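Local atomic coordinates of tetraacyldisaccharide 4'-kinase (Aquifex aeolicus, PDB entry 4EHX), a protein that probably transfers the gamma-phosphate of ATP to the 4'-position of a tetraacyldisaccharide 1-phosphate, forming lipid IVA at the membrane interface. Residues I16-N21 / R171-E176; D64-I69 / S131-I136; R227-F232 / G272-T277. All coordinates share one frame; numbering follows the deposited sequence.

Interaction 1: I16-N21 / R171-E176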
loop_
_atom_site.group_PDB
_atom_site.type_symbol
_atom_site.label_atom_id
_atom_site.label_comp_id
_atom_site.label_asym_id
_atom_site.label_seq_id
_atom_site.Cartn_x
_atom_site.Cartn_y
_atom_site.Cartn_z
ATOM N N ILE A 16 14.726 21.692 -0.704
ATOM C CA ILE A 16 14.995 20.733 -1.781
ATOM C C ILE A 16 13.707 20.233 -2.446
ATOM O O ILE A 16 13.588 20.230 -3.677
ATOM C CB ILE A 16 15.827 19.531 -1.264
ATOM C CG1 ILE A 16 17.210 20.002 -0.797
ATOM C CG2 ILE A 16 15.947 18.444 -2.343
ATOM C CD1 ILE A 16 17.923 19.029 0.130
ATOM N N ILE A 17 12.748 19.814 -1.625
ATOM C CA ILE A 17 11.459 19.325 -2.118
ATOM C C ILE A 17 10.684 20.408 -2.864
ATOM O O ILE A 17 10.154 20.160 -3.954
ATOM C CB ILE A 17 10.583 18.768 -0.970
ATOM C CG1 ILE A 17 11.231 17.525 -0.364
ATOM C CG2 ILE A 17 9.185 18.386 -1.480
ATOM C CD1 ILE A 17 11.321 16.361 -1.329
ATOM N N ASN A 18 10.615 21.600 -2.273
ATOM C CA ASN A 18 9.931 22.733 -2.904
ATOM C C ASN A 18 10.558 23.106 -4.240
ATOM O O ASN A 18 9.856 23.457 -5.183
ATOM C CB ASN A 18 9.913 23.973 -1.996
ATOM C CG ASN A 18 8.894 23.869 -0.863
ATOM O OD1 ASN A 18 8.101 22.929 -0.805
ATOM N ND2 ASN A 18 8.907 24.856 0.039
ATOM N N PHE A 19 11.881 23.052 -4.318
ATOM C CA PHE A 19 12.555 23.377 -5.576
ATOM C C PHE A 19 12.193 22.365 -6.660
ATOM O O PHE A 19 11.855 22.743 -7.787
ATOM C CB PHE A 19 14.078 23.441 -5.401
ATOM C CG PHE A 19 14.813 23.778 -6.674
ATOM C CD1 PHE A 19 14.691 25.034 -7.247
ATOM C CD2 PHE A 19 15.614 22.836 -7.303
ATOM C CE1 PHE A 19 15.359 25.349 -8.419
ATOM C CE2 PHE A 19 16.297 23.152 -8.476
ATOM C CZ PHE A 19 16.161 24.403 -9.033
ATOM N N ARG A 20 12.232 21.082 -6.318
ATOM C CA ARG A 20 11.884 20.048 -7.293
ATOM C C ARG A 20 10.433 20.207 -7.727
ATOM O O ARG A 20 10.100 20.110 -8.916
ATOM C CB ARG A 20 12.113 18.645 -6.702
ATOM C CG ARG A 20 11.698 17.495 -7.656
ATOM C CD ARG A 20 12.166 16.112 -7.151
ATOM N NE ARG A 20 11.552 15.026 -7.919
ATOM C CZ ARG A 20 10.341 14.562 -7.655
ATOM N NH1 ARG A 20 9.661 15.078 -6.638
ATOM N NH2 ARG A 20 9.817 13.585 -8.380
ATOM N N ASN A 21 9.549 20.459 -6.766
ATOM C CA ASN A 21 8.143 20.575 -7.137
ATOM C C ASN A 21 7.858 21.820 -7.980
ATOM O O ASN A 21 7.004 21.792 -8.857
ATOM C CB ASN A 21 7.232 20.500 -5.913
ATOM C CG ASN A 21 6.977 19.062 -5.470
ATOM O OD1 ASN A 21 6.801 18.175 -6.299
ATOM N ND2 ASN A 21 6.960 18.832 -4.157
ATOM N N ARG A 171 6.597 13.485 3.689
ATOM C CA ARG A 171 7.559 13.429 2.591
ATOM C C ARG A 171 7.548 14.734 1.801
ATOM O O ARG A 171 8.526 15.062 1.130
ATOM C CB ARG A 171 7.261 12.239 1.659
ATOM C CG ARG A 171 7.668 10.894 2.258
ATOM C CD ARG A 171 7.535 9.748 1.254
ATOM N NE ARG A 171 6.142 9.385 1.022
ATOM C CZ ARG A 171 5.755 8.349 0.286
ATOM N NH1 ARG A 171 6.658 7.563 -0.292
ATOM N NH2 ARG A 171 4.464 8.096 0.126
ATOM N N GLU A 172 6.418 15.444 1.857
ATOM C CA GLU A 172 6.231 16.732 1.178
ATOM C C GLU A 172 5.347 17.615 2.034
ATOM O O GLU A 172 4.514 17.106 2.793
ATOM C CB GLU A 172 5.478 16.567 -0.143
ATOM C CG GLU A 172 6.005 15.561 -1.088
ATOM C CD GLU A 172 5.292 15.652 -2.417
ATOM O OE1 GLU A 172 4.464 14.762 -2.718
ATOM O OE2 GLU A 172 5.551 16.633 -3.151
ATOM N N PRO A 173 5.479 18.942 1.874
ATOM C CA PRO A 173 4.659 19.915 2.601
ATOM C C PRO A 173 3.196 19.719 2.271
ATOM O O PRO A 173 2.867 19.294 1.163
ATOM C CB PRO A 173 5.122 21.256 2.032
ATOM C CG PRO A 173 6.504 21.007 1.538
ATOM C CD PRO A 173 6.522 19.594 1.055
ATOM N N LEU A 174 2.328 20.037 3.228
ATOM C CA LEU A 174 0.887 19.885 3.045
ATOM C C LEU A 174 0.314 20.697 1.875
ATOM O O LEU A 174 -0.734 20.348 1.343
ATOM C CB LEU A 174 0.153 20.228 4.347
ATOM C CG LEU A 174 0.380 19.319 5.560
ATOM C CD1 LEU A 174 -0.280 19.914 6.811
ATOM C CD2 LEU A 174 -0.134 17.900 5.299
ATOM N N LYS A 175 0.977 21.782 1.471
ATOM C CA LYS A 175 0.479 22.560 0.331
ATOM C C LYS A 175 0.349 21.700 -0.935
ATOM O O LYS A 175 -0.436 22.013 -1.832
ATOM C CB LYS A 175 1.371 23.783 0.040
ATOM C CG LYS A 175 2.715 23.446 -0.602
ATOM C CD LYS A 175 3.564 24.708 -0.890
ATOM C CE LYS A 175 4.837 24.322 -1.645
ATOM N NZ LYS A 175 5.647 25.505 -2.083
ATOM N N GLU A 176 1.128 20.627 -1.012
ATOM C CA GLU A 176 1.106 19.751 -2.186
ATOM C C GLU A 176 -0.164 18.913 -2.307
ATOM O O GLU A 176 -0.370 18.216 -3.295
ATOM C CB GLU A 176 2.352 18.861 -2.222
ATOM C CG GLU A 176 3.642 19.662 -2.333
ATOM C CD GLU A 176 3.691 20.533 -3.583
ATOM O OE1 GLU A 176 4.387 21.565 -3.551
ATOM O OE2 GLU A 176 3.046 20.182 -4.601
HETATM O O HOH W 1 6.803 21.048 -2.363
HETATM O O HOH W 2 7.271 24.384 -4.405
HETATM O O HOH W 3 7.035 15.496 -5.709
#
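Asn21 and Glu172 meet at about a right angle, the amide ND2 giving a hydrogen bond of 2.8 Å to OE2 of Glu172. OE2 is approached nearly along its C-O axis, and the amide and carboxylate planes lie 35° apart. The amide is also stacked against the carboxylate of Glu176, which comes from the opposite direction; a water bridges ND2 of Asn21, OD1 of Asn18 and OE1 of Glu176. An asparagine suits this spot because its amide can donate to acidic groups while OD1 accepts from Arg144. Both glutamates also form salt bridges with Arg179, probably offsetting their neighbouring negative charges. Beside this polar group, Ile17 packs CG2 on CD of Pro173 at 3.9 Å. Its CG2 stands anti to the backbone N (CG1 at chi1 -65°), a placement that turns this methyl to the proline ring. Asn18 OD1 comes to the rim of the same ring, 3.4 Å from Pro173 CG, and the CE methylene of Lys175 slants past that oxygen. The contact sets one side of helix 7-25 against the loop between helix 157-160 and strand 182-186, next to the probable nucleotide-binding P-loop, with Arg171 reaching Asp139 just beyond strand 134-138.

Interaction 2: D64-I69 / S131-I136; sequences DKRVCI and SPEVFI
Arg66 and Glu133 both carry CG anti to the carbonyl carbon (chi1 -65° and -69°), and the extended glutamate chain brings OE1 to the backbone N of Arg66, a hydrogen bond of 2.7 Å, OE1 using its anti lone pair. Arg66 instead bends at chi3, so that NE meets the carbonyl O of Ser131 in the guanidinium plane at 3.1 Å; NH2 goes on to Leu130 O at the end of helix 119-130. These groups open a parallel strand pair, 67-69 beside 134-136, in the core sheet of a P-loop kinase. Arg66 O accepts from the backbone N of both Glu133 and Val134, after which Cys68 N bonds to Val134 O, and Ile136 N to Cys68 O. Branched aliphatic residues suit the side of the sheet where Val67, Ile69, Val134 and Ile136 gather. There the two valines run alongside each other, with Val67 CG2 3.8 Å from Val134 CG1, and Ile69 CD1 rests on Ile136 CB; Val55 and Leu58 of helix 51-61 cover this layer. Across the sheet, small Cys68 touches both Pro132 and Phe135 through CB, and also packs on Ala126 of helix 119-130. Its sulfur lies at the edge of the Phe135 ring, with SG 5.2 Å from the ring centroid.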
loop_
_atom_site.group_PDB
_atom_site.type_symbol
_atom_site.label_atom_id
_atom_site.label_comp_id
_atom_site.label_asym_id
_atom_site.label_seq_id
_atom_site.Cartn_x
_atom_site.Cartn_y
_atom_site.Cartn_z
ATOM N N ASP A 64 -13.218 -5.478 -14.374
ATOM C CA ASP A 64 -13.592 -5.719 -15.762
ATOM C C ASP A 64 -12.483 -5.319 -16.745
ATOM O O ASP A 64 -12.634 -5.493 -17.950
ATOM C CB ASP A 64 -14.895 -4.981 -16.089
ATOM C CG ASP A 64 -16.071 -5.466 -15.237
ATOM O OD1 ASP A 64 -16.240 -6.699 -15.086
ATOM O OD2 ASP A 64 -16.820 -4.614 -14.707
ATOM N N LYS A 65 -11.380 -4.779 -16.226
ATOM C CA LYS A 65 -10.262 -4.331 -17.058
ATOM C C LYS A 65 -9.004 -5.157 -16.788
ATOM O O LYS A 65 -8.854 -5.751 -15.714
ATOM C CB LYS A 65 -9.923 -2.861 -16.766
ATOM C CG LYS A 65 -11.020 -1.864 -17.105
ATOM C CD LYS A 65 -11.265 -1.804 -18.610
ATOM C CE LYS A 65 -12.155 -0.629 -18.987
ATOM N NZ LYS A 65 -12.329 -0.569 -20.470
ATOM N N ARG A 66 -8.093 -5.169 -17.756
ATOM C CA ARG A 66 -6.783 -5.773 -17.562
ATOM C C ARG A 66 -5.913 -4.770 -16.811
ATOM O O ARG A 66 -5.513 -3.751 -17.374
ATOM C CB ARG A 66 -6.165 -6.147 -18.911
ATOM C CG ARG A 66 -6.961 -7.237 -19.649
ATOM C CD ARG A 66 -6.499 -7.389 -21.101
ATOM N NE ARG A 66 -5.127 -7.887 -21.203
ATOM C CZ ARG A 66 -4.790 -9.176 -21.132
ATOM N NH1 ARG A 66 -5.725 -10.097 -20.941
ATOM N NH2 ARG A 66 -3.517 -9.546 -21.242
ATOM N N VAL A 67 -5.638 -5.054 -15.537
ATOM C CA VAL A 67 -4.963 -4.094 -14.649
ATOM C C VAL A 67 -3.511 -4.484 -14.399
ATOM O O VAL A 67 -3.186 -5.666 -14.214
ATOM C CB VAL A 67 -5.696 -4.047 -13.279
ATOM C CG1 VAL A 67 -4.958 -3.131 -12.276
ATOM C CG2 VAL A 67 -7.167 -3.640 -13.463
ATOM N N CYS A 68 -2.631 -3.492 -14.379
ATOM C CA CYS A 68 -1.253 -3.729 -13.988
ATOM C C CYS A 68 -0.847 -2.709 -12.950
ATOM O O CYS A 68 -1.019 -1.507 -13.154
ATOM C CB CYS A 68 -0.319 -3.653 -15.199
ATOM S SG CYS A 68 1.412 -4.021 -14.832
ATOM N N ILE A 69 -0.288 -3.185 -11.842
ATOM C CA ILE A 69 0.267 -2.291 -10.827
ATOM C C ILE A 69 1.709 -1.950 -11.190
ATOM O O ILE A 69 2.476 -2.835 -11.539
ATOM C CB ILE A 69 0.319 -2.974 -9.442
ATOM C CG1 ILE A 69 -1.042 -3.563 -9.064
ATOM C CG2 ILE A 69 0.885 -2.000 -8.377
ATOM C CD1 ILE A 69 -2.148 -2.566 -9.009
ATOM N N SER A 131 -0.013 -6.463 -22.214
ATOM C CA SER A 131 -1.103 -5.631 -22.756
ATOM C C SER A 131 -2.220 -5.174 -21.793
ATOM O O SER A 131 -3.400 -5.409 -22.035
ATOM C CB SER A 131 -1.708 -6.275 -24.005
ATOM O OG SER A 131 -2.185 -7.573 -23.717
ATOM N N PRO A 132 -1.845 -4.499 -20.704
ATOM C CA PRO A 132 -2.833 -3.964 -19.763
ATOM C C PRO A 132 -3.730 -2.875 -20.360
ATOM O O PRO A 132 -3.361 -2.211 -21.326
ATOM C CB PRO A 132 -1.964 -3.389 -18.638
ATOM C CG PRO A 132 -0.719 -2.967 -19.333
ATOM C CD PRO A 132 -0.493 -3.958 -20.442
ATOM N N GLU A 133 -4.914 -2.707 -19.783
ATOM C CA GLU A 133 -5.807 -1.627 -20.179
ATOM C C GLU A 133 -5.700 -0.408 -19.266
ATOM O O GLU A 133 -6.128 0.674 -19.631
ATOM C CB GLU A 133 -7.242 -2.132 -20.191
ATOM C CG GLU A 133 -7.463 -3.122 -21.307
ATOM C CD GLU A 133 -8.800 -3.817 -21.213
ATOM O OE1 GLU A 133 -9.103 -4.389 -20.151
ATOM O OE2 GLU A 133 -9.545 -3.777 -22.207
ATOM N N VAL A 134 -5.160 -0.597 -18.066
ATOM C CA VAL A 134 -5.027 0.512 -17.115
ATOM C C VAL A 134 -3.897 0.210 -16.146
ATOM O O VAL A 134 -3.664 -0.955 -15.802
ATOM C CB VAL A 134 -6.358 0.764 -16.343
ATOM C CG1 VAL A 134 -6.826 -0.522 -15.605
ATOM C CG2 VAL A 134 -6.217 1.949 -15.374
ATOM N N PHE A 135 -3.164 1.245 -15.733
ATOM C CA PHE A 135 -2.136 1.105 -14.712
ATOM C C PHE A 135 -2.548 1.761 -13.409
ATOM O O PHE A 135 -3.195 2.808 -13.402
ATOM C CB PHE A 135 -0.831 1.772 -15.145
ATOM C CG PHE A 135 -0.160 1.086 -16.271
ATOM C CD1 PHE A 135 0.501 -0.117 -16.063
ATOM C CD2 PHE A 135 -0.161 1.652 -17.542
ATOM C CE1 PHE A 135 1.151 -0.763 -17.115
ATOM C CE2 PHE A 135 0.483 1.016 -18.598
ATOM C CZ PHE A 135 1.143 -0.194 -18.378
ATOM N N ILE A 136 -2.164 1.136 -12.301
ATOM C CA ILE A 136 -2.304 1.782 -11.005
ATOM C C ILE A 136 -0.889 1.959 -10.459
ATOM O O ILE A 136 -0.118 0.995 -10.393
ATOM C CB ILE A 136 -3.117 0.915 -10.015
ATOM C CG1 ILE A 136 -4.578 0.757 -10.478
ATOM C CG2 ILE A 136 -3.053 1.499 -8.607
ATOM C CD1 ILE A 136 -5.308 -0.384 -9.738
HETATM O O HOH W 4 -11.078 -6.324 -20.244
HETATM O O HOH W 5 -12.563 -3.064 -21.693
#

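Interaction 3: R227-F232 / G272-T277; sequences REVIAF and GEIYLT
Strands 229-232 and 275-277 run parallel, their axes 26° apart, joined by backbone bonds from Ile230 N to Ile274 O, Leu276 N to Ile230 O and Phe232 N to Leu276 O. Where the pair begins, Arg227 curls over Ile274, bent at chi2 and chi3 (-71° and -44°), which brings one guanidinium face onto the CD1 methyl, 3.7 Å from NH1. The same group sends NH2 to the carbonyl O of Gly272, a 3.1 Å hydrogen bond in the carbonyl plane. Gly272 suits this loop position because, at its positive phi, a side chain would collide with the carbonyl O before it. A serine in place of Arg227 would probably leave Gly272 O without this donor and uncover the end of Ile274. Further along, Ile230 and Tyr275 extend in the same direction as neighbours, with Ile230 CB 3.6 Å from Tyr275 CD2; the CD2 and CE2 side of the ring gives the branched chain apolar carbons to pack on, and the hydroxyl reaches Glu270 N. At the far end Thr277 has two uses: OG1 donates to Phe232 O at 2.8 Å, from above the carbonyl plane, while CB makes a CH-pi contact over the Phe232 ring, 3.8 Å from its centroid. On the opposite side of the sheet, Val229 CG2 meets Leu276 CD1 at 3.9 Å, and Leu245 of helix 237-248 touches both Ala231 and Leu276, which the small alanine probably permits. Strand 252-257 flanks 229-233, and strand 291-300 extends the sheet beyond 275-277.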
loop_
_atom_site.group_PDB
_atom_site.type_symbol
_atom_site.label_atom_id
_atom_site.label_comp_id
_atom_site.label_asym_id
_atom_site.label_seq_id
_atom_site.Cartn_x
_atom_site.Cartn_y
_atom_site.Cartn_z
ATOM N N ARG A 227 -11.018 -21.560 19.882
ATOM C CA ARG A 227 -9.600 -21.853 19.708
ATOM C C ARG A 227 -8.838 -20.642 20.249
ATOM O O ARG A 227 -9.234 -19.499 20.021
ATOM C CB ARG A 227 -9.177 -22.109 18.253
ATOM C CG ARG A 227 -9.862 -23.274 17.542
ATOM C CD ARG A 227 -9.397 -24.617 18.099
ATOM N NE ARG A 227 -7.945 -24.645 18.300
ATOM C CZ ARG A 227 -7.080 -25.280 17.509
ATOM N NH1 ARG A 227 -7.502 -25.968 16.459
ATOM N NH2 ARG A 227 -5.782 -25.237 17.776
ATOM N N GLU A 228 -7.753 -20.890 20.979
ATOM C CA GLU A 228 -6.800 -19.831 21.297
ATOM C C GLU A 228 -5.684 -19.900 20.259
ATOM O O GLU A 228 -5.352 -20.981 19.773
ATOM C CB GLU A 228 -6.222 -20.009 22.700
ATOM C CG GLU A 228 -7.239 -19.859 23.823
ATOM C CD GLU A 228 -6.627 -20.036 25.205
ATOM O OE1 GLU A 228 -5.548 -20.659 25.314
ATOM O OE2 GLU A 228 -7.228 -19.550 26.185
ATOM N N VAL A 229 -5.109 -18.759 19.905
ATOM C CA VAL A 229 -4.084 -18.750 18.870
ATOM C C VAL A 229 -2.733 -18.324 19.413
ATOM O O VAL A 229 -2.634 -17.721 20.482
ATOM C CB VAL A 229 -4.455 -17.807 17.718
ATOM C CG1 VAL A 229 -5.792 -18.205 17.118
ATOM C CG2 VAL A 229 -4.481 -16.369 18.214
ATOM N N ILE A 230 -1.690 -18.647 18.662
ATOM C CA ILE A 230 -0.364 -18.117 18.920
ATOM C C ILE A 230 -0.115 -17.042 17.868
ATOM O O ILE A 230 -0.171 -17.316 16.673
ATOM C CB ILE A 230 0.704 -19.214 18.800
ATOM C CG1 ILE A 230 0.473 -20.293 19.862
ATOM C CG2 ILE A 230 2.089 -18.619 18.940
ATOM C CD1 ILE A 230 1.256 -21.564 19.626
ATOM N N ALA A 231 0.133 -15.817 18.308
ATOM C CA ALA A 231 0.358 -14.719 17.376
ATOM C C ALA A 231 1.820 -14.300 17.370
ATOM O O ALA A 231 2.531 -14.448 18.373
ATOM C CB ALA A 231 -0.534 -13.534 17.719
ATOM N N PHE A 232 2.264 -13.770 16.235
ATOM C CA PHE A 232 3.638 -13.318 16.098
ATOM C C PHE A 232 3.805 -12.279 14.993
ATOM O O PHE A 232 3.009 -12.207 14.052
ATOM C CB PHE A 232 4.600 -14.498 15.916
ATOM C CG PHE A 232 4.447 -15.231 14.608
ATOM C CD1 PHE A 232 5.115 -14.795 13.471
ATOM C CD2 PHE A 232 3.666 -16.374 14.525
ATOM C CE1 PHE A 232 4.990 -15.468 12.272
ATOM C CE2 PHE A 232 3.535 -17.059 13.323
ATOM C CZ PHE A 232 4.200 -16.608 12.199
ATOM N N GLY A 272 -1.034 -28.757 14.699
ATOM C CA GLY A 272 -2.235 -28.727 15.512
ATOM C C GLY A 272 -2.544 -27.388 16.159
ATOM O O GLY A 272 -3.632 -27.202 16.706
ATOM N N GLU A 273 -1.599 -26.454 16.116
ATOM C CA GLU A 273 -1.862 -25.119 16.651
ATOM C C GLU A 273 -2.221 -24.172 15.511
ATOM O O GLU A 273 -1.871 -24.419 14.352
ATOM C CB GLU A 273 -0.663 -24.576 17.441
ATOM C CG GLU A 273 -0.246 -25.424 18.639
ATOM C CD GLU A 273 -1.141 -25.234 19.860
ATOM O OE1 GLU A 273 -1.827 -24.195 19.939
ATOM O OE2 GLU A 273 -1.157 -26.123 20.745
ATOM N N ILE A 274 -2.925 -23.095 15.848
ATOM C CA ILE A 274 -3.249 -22.048 14.890
ATOM C C ILE A 274 -2.448 -20.792 15.181
ATOM O O ILE A 274 -2.360 -20.360 16.325
ATOM C CB ILE A 274 -4.742 -21.690 14.918
ATOM C CG1 ILE A 274 -5.575 -22.926 14.571
ATOM C CG2 ILE A 274 -5.028 -20.522 13.954
ATOM C CD1 ILE A 274 -7.070 -22.704 14.668
ATOM N N TYR A 275 -1.860 -20.217 14.134
ATOM C CA TYR A 275 -1.050 -19.014 14.272
ATOM C C TYR A 275 -1.670 -17.851 13.515
ATOM O O TYR A 275 -2.264 -18.029 12.445
ATOM C CB TYR A 275 0.375 -19.240 13.752
ATOM C CG TYR A 275 1.130 -20.318 14.495
ATOM C CD1 TYR A 275 0.943 -21.654 14.190
ATOM C CD2 TYR A 275 2.021 -19.994 15.506
ATOM C CE1 TYR A 275 1.625 -22.652 14.881
ATOM C CE2 TYR A 275 2.706 -20.976 16.199
ATOM C CZ TYR A 275 2.502 -22.303 15.882
ATOM O OH TYR A 275 3.189 -23.264 16.574
ATOM N N LEU A 276 -1.510 -16.661 14.081
ATOM C CA LEU A 276 -1.858 -15.417 13.402
ATOM C C LEU A 276 -0.623 -14.546 13.298
ATOM O O LEU A 276 0.154 -14.445 14.245
ATOM C CB LEU A 276 -2.953 -14.663 14.163
ATOM C CG LEU A 276 -4.274 -15.420 14.278
ATOM C CD1 LEU A 276 -5.352 -14.525 14.872
ATOM C CD2 LEU A 276 -4.685 -15.942 12.906
ATOM N N THR A 277 -0.438 -13.929 12.138
ATOM C CA THR A 277 0.681 -13.027 11.923
ATOM C C THR A 277 0.241 -11.969 10.914
ATOM O O THR A 277 -0.946 -11.898 10.569
ATOM C CB THR A 277 1.938 -13.781 11.435
ATOM O OG1 THR A 277 3.043 -12.872 11.344
ATOM C CG2 THR A 277 1.687 -14.439 10.060
HETATM O O HOH W 6 -3.769 -22.910 18.595
#

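The three contacts are separate and do not meet. Interaction 2 falls within the span of chain that interaction 1 brackets, their centres about 30 Å apart and nearest atoms about 13 Å. Interaction 3 follows both in sequence; its centre is about 44 Å from that of interaction 1, across the chain's centre, and about 37 Å from that of interaction 2. The first two lie near the predicted ATP site, interaction 1 the closer: the side chain of Arg171 comes within about 4 Å of that of Val46, and that of Ile69 within about 8 Å of that of Lys51. The side chain of Ile17 is about 3 Å from a bound EPE, the buffer HEPES. Interaction 3 is remote from that nucleotide site.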